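Mandelate racemase/muconate lactonizing enzyme family protein (Sorangium cellulosum, PDB 3S5S) is a member of the mandelate racemase/muconate lactonizing enzyme family, pairing an N-terminal capping domain with a C-terminal barrel domain of the enolase superfamily. Local coordinates at residues 249-252 and 253-257. Numbering follows the deposited sequence.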
ATOM      1  N   SER A 249     -15.305   7.371 -11.407  1.00 30.22           N
ATOM      2  CA  SER A 249     -15.326   5.911 -11.666  1.00 31.42           C
ATOM      3  C   SER A 249     -14.202   5.137 -10.894  1.00 30.70           C
ATOM      4  O   SER A 249     -14.058   3.940 -11.028  1.00 31.54           O
ATOM      5  CB  SER A 249     -15.223   5.634 -13.176  1.00 32.25           C
ATOM      6  OG  SER A 249     -16.454   5.818 -13.881  1.00 34.28           O
ATOM      7  N   ALA A 250     -13.387   5.819 -10.106  1.00 29.43           N
ATOM      8  CA  ALA A 250     -12.312   5.129  -9.401  1.00 29.40           C
ATOM      9  C   ALA A 250     -12.356   5.579  -7.958  1.00 27.81           C
ATOM     10  O   ALA A 250     -11.649   6.507  -7.554  1.00 25.96           O
ATOM     11  CB  ALA A 250     -10.891   5.418 -10.060  1.00 28.37           C
ATOM     12  N   ALA A 251     -13.236   4.936  -7.201  1.00 29.07           N
ATOM     13  CA  ALA A 251     -13.418   5.285  -5.795  1.00 29.89           C
ATOM     14  C   ALA A 251     -12.854   4.200  -4.875  1.00 30.71           C
ATOM     15  O   ALA A 251     -12.633   4.462  -3.672  1.00 30.90           O
ATOM     16  CB  ALA A 251     -14.909   5.551  -5.488  1.00 30.61           C
ATOM     17  N   SER A 252     -12.646   2.988  -5.423  1.00 31.43           N
ATOM     18  CA  SER A 252     -11.943   1.935  -4.683  1.00 31.61           C
ATOM     19  C   SER A 252     -10.881   1.250  -5.531  1.00 31.97           C
ATOM     20  O   SER A 252     -10.926   1.306  -6.764  1.00 33.17           O
ATOM     21  CB  SER A 252     -12.929   0.892  -4.163  1.00 32.11           C
ATOM     22  OG  SER A 252     -13.608   0.250  -5.224  1.00 34.93           O
ATOM     23  N   ALA A 253      -9.960   0.567  -4.860  1.00 31.52           N
ATOM     24  CA  ALA A 253      -8.895  -0.184  -5.521  1.00 31.79           C
ATOM     25  C   ALA A 253      -9.491  -1.188  -6.433  1.00 32.90           C
ATOM     26  O   ALA A 253      -8.969  -1.432  -7.528  1.00 33.91           O
ATOM     27  CB  ALA A 253      -8.020  -0.876  -4.512  1.00 32.08           C
ATOM     28  N   GLU A 254     -10.596  -1.754  -5.983  1.00 32.79           N
ATOM     29  CA  GLU A 254     -11.452  -2.567  -6.804  1.00 34.95           C
ATOM     30  C   GLU A 254     -11.936  -1.896  -8.079  1.00 34.72           C
ATOM     31  O   GLU A 254     -11.924  -2.524  -9.116  1.00 35.19           O
ATOM     32  CB  GLU A 254     -12.686  -2.939  -6.000  1.00 37.17           C
ATOM     33  CG  GLU A 254     -12.790  -4.348  -5.531  1.00 41.62           C
ATOM     34  CD  GLU A 254     -14.256  -4.703  -5.268  1.00 51.12           C
ATOM     35  OE1 GLU A 254     -14.893  -5.349  -6.147  1.00 51.95           O
ATOM     36  OE2 GLU A 254     -14.779  -4.290  -4.189  1.00 52.82           O
ATOM     37  N   ASP A 255     -12.410  -0.648  -8.006  1.00 34.41           N
ATOM     38  CA  ASP A 255     -12.834   0.043  -9.229  1.00 35.47           C
ATOM     39  C   ASP A 255     -11.625   0.141 -10.163  1.00 35.16           C
ATOM     40  O   ASP A 255     -11.771  -0.023 -11.376  1.00 35.29           O
ATOM     41  CB  ASP A 255     -13.311   1.499  -9.004  1.00 35.36           C
ATOM     42  CG  ASP A 255     -14.528   1.633  -8.098  1.00 37.69           C
ATOM     43  OD1 ASP A 255     -15.404   0.731  -8.072  1.00 39.00           O
ATOM     44  OD2 ASP A 255     -14.586   2.691  -7.399  1.00 38.90           O
ATOM     45  N   VAL A 256     -10.454   0.450  -9.591  1.00 33.66           N
ATOM     46  CA  VAL A 256      -9.209   0.613 -10.370  1.00 33.90           C
ATOM     47  C   VAL A 256      -8.816  -0.656 -11.122  1.00 34.49           C
ATOM     48  O   VAL A 256      -8.620  -0.621 -12.330  1.00 35.45           O
ATOM     49  CB  VAL A 256      -8.052   1.140  -9.499  1.00 33.22           C
ATOM     50  CG1 VAL A 256      -6.768   1.250 -10.298  1.00 33.60           C
ATOM     51  CG2 VAL A 256      -8.430   2.487  -8.916  1.00 32.73           C
ATOM     52  N   LEU A 257      -8.765  -1.792 -10.443  1.00 34.78           N
ATOM     53  CA  LEU A 257      -8.667  -3.054 -11.166  1.00 35.97           C
ATOM     54  C   LEU A 257      -9.635  -3.177 -12.327  1.00 37.38           C
ATOM     55  O   LEU A 257      -9.300  -3.741 -13.388  1.00 38.28           O
ATOM     56  CB  LEU A 257      -8.928  -4.225 -10.244  1.00 37.02           C
ATOM     57  CG  LEU A 257      -7.776  -5.009  -9.639  1.00 38.17           C
ATOM     58  CD1 LEU A 257      -8.332  -6.362  -9.298  1.00 39.89           C
ATOM     59  CD2 LEU A 257      -6.654  -5.151 -10.641  1.00 39.19           C
TER
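A capping box between Ser252 and Asp255 starts helix 253-261, at the end of the loop that follows strand 244-246 in the barrel domain. Ser252 is the N-cap: its OG accepts from Asp255 N at 3.2 Å, and a chi1 of 62° sets OG between its own N and carbonyl carbon, within reach of that N-H. Asp255 returns the bond, OD2 taking Ser252 N at 2.8 Å from well above the carboxylate plane (55° out of it). The same oxygen also accepts from Ala251 N at 2.6 Å, through the lone pair pointing away from OD1. The CB of Asp255 points toward the loop, 3.3 Å from Ser249 O, and a chi1 of -62° sets CG beside the backbone N, bringing OD2 to the two loop N-H groups. Val256 N donates to Ser252 O at 3.0 Å, closing the first turn. Ala250 CB meets Val256 CG2 at 4.0 Å, and both side chains pack on Val268 of strand 267-270. Arg227 NH1 adds a salt bridge to Asp255 OD2. The OD2 of buried Asp255 thus gathers two consecutive loop N-H groups and a guanidinium, ties the incoming loop to the helix start, and is probably stabilised as a carboxylate by this donor-rich setting and the adjacent helix N-terminus.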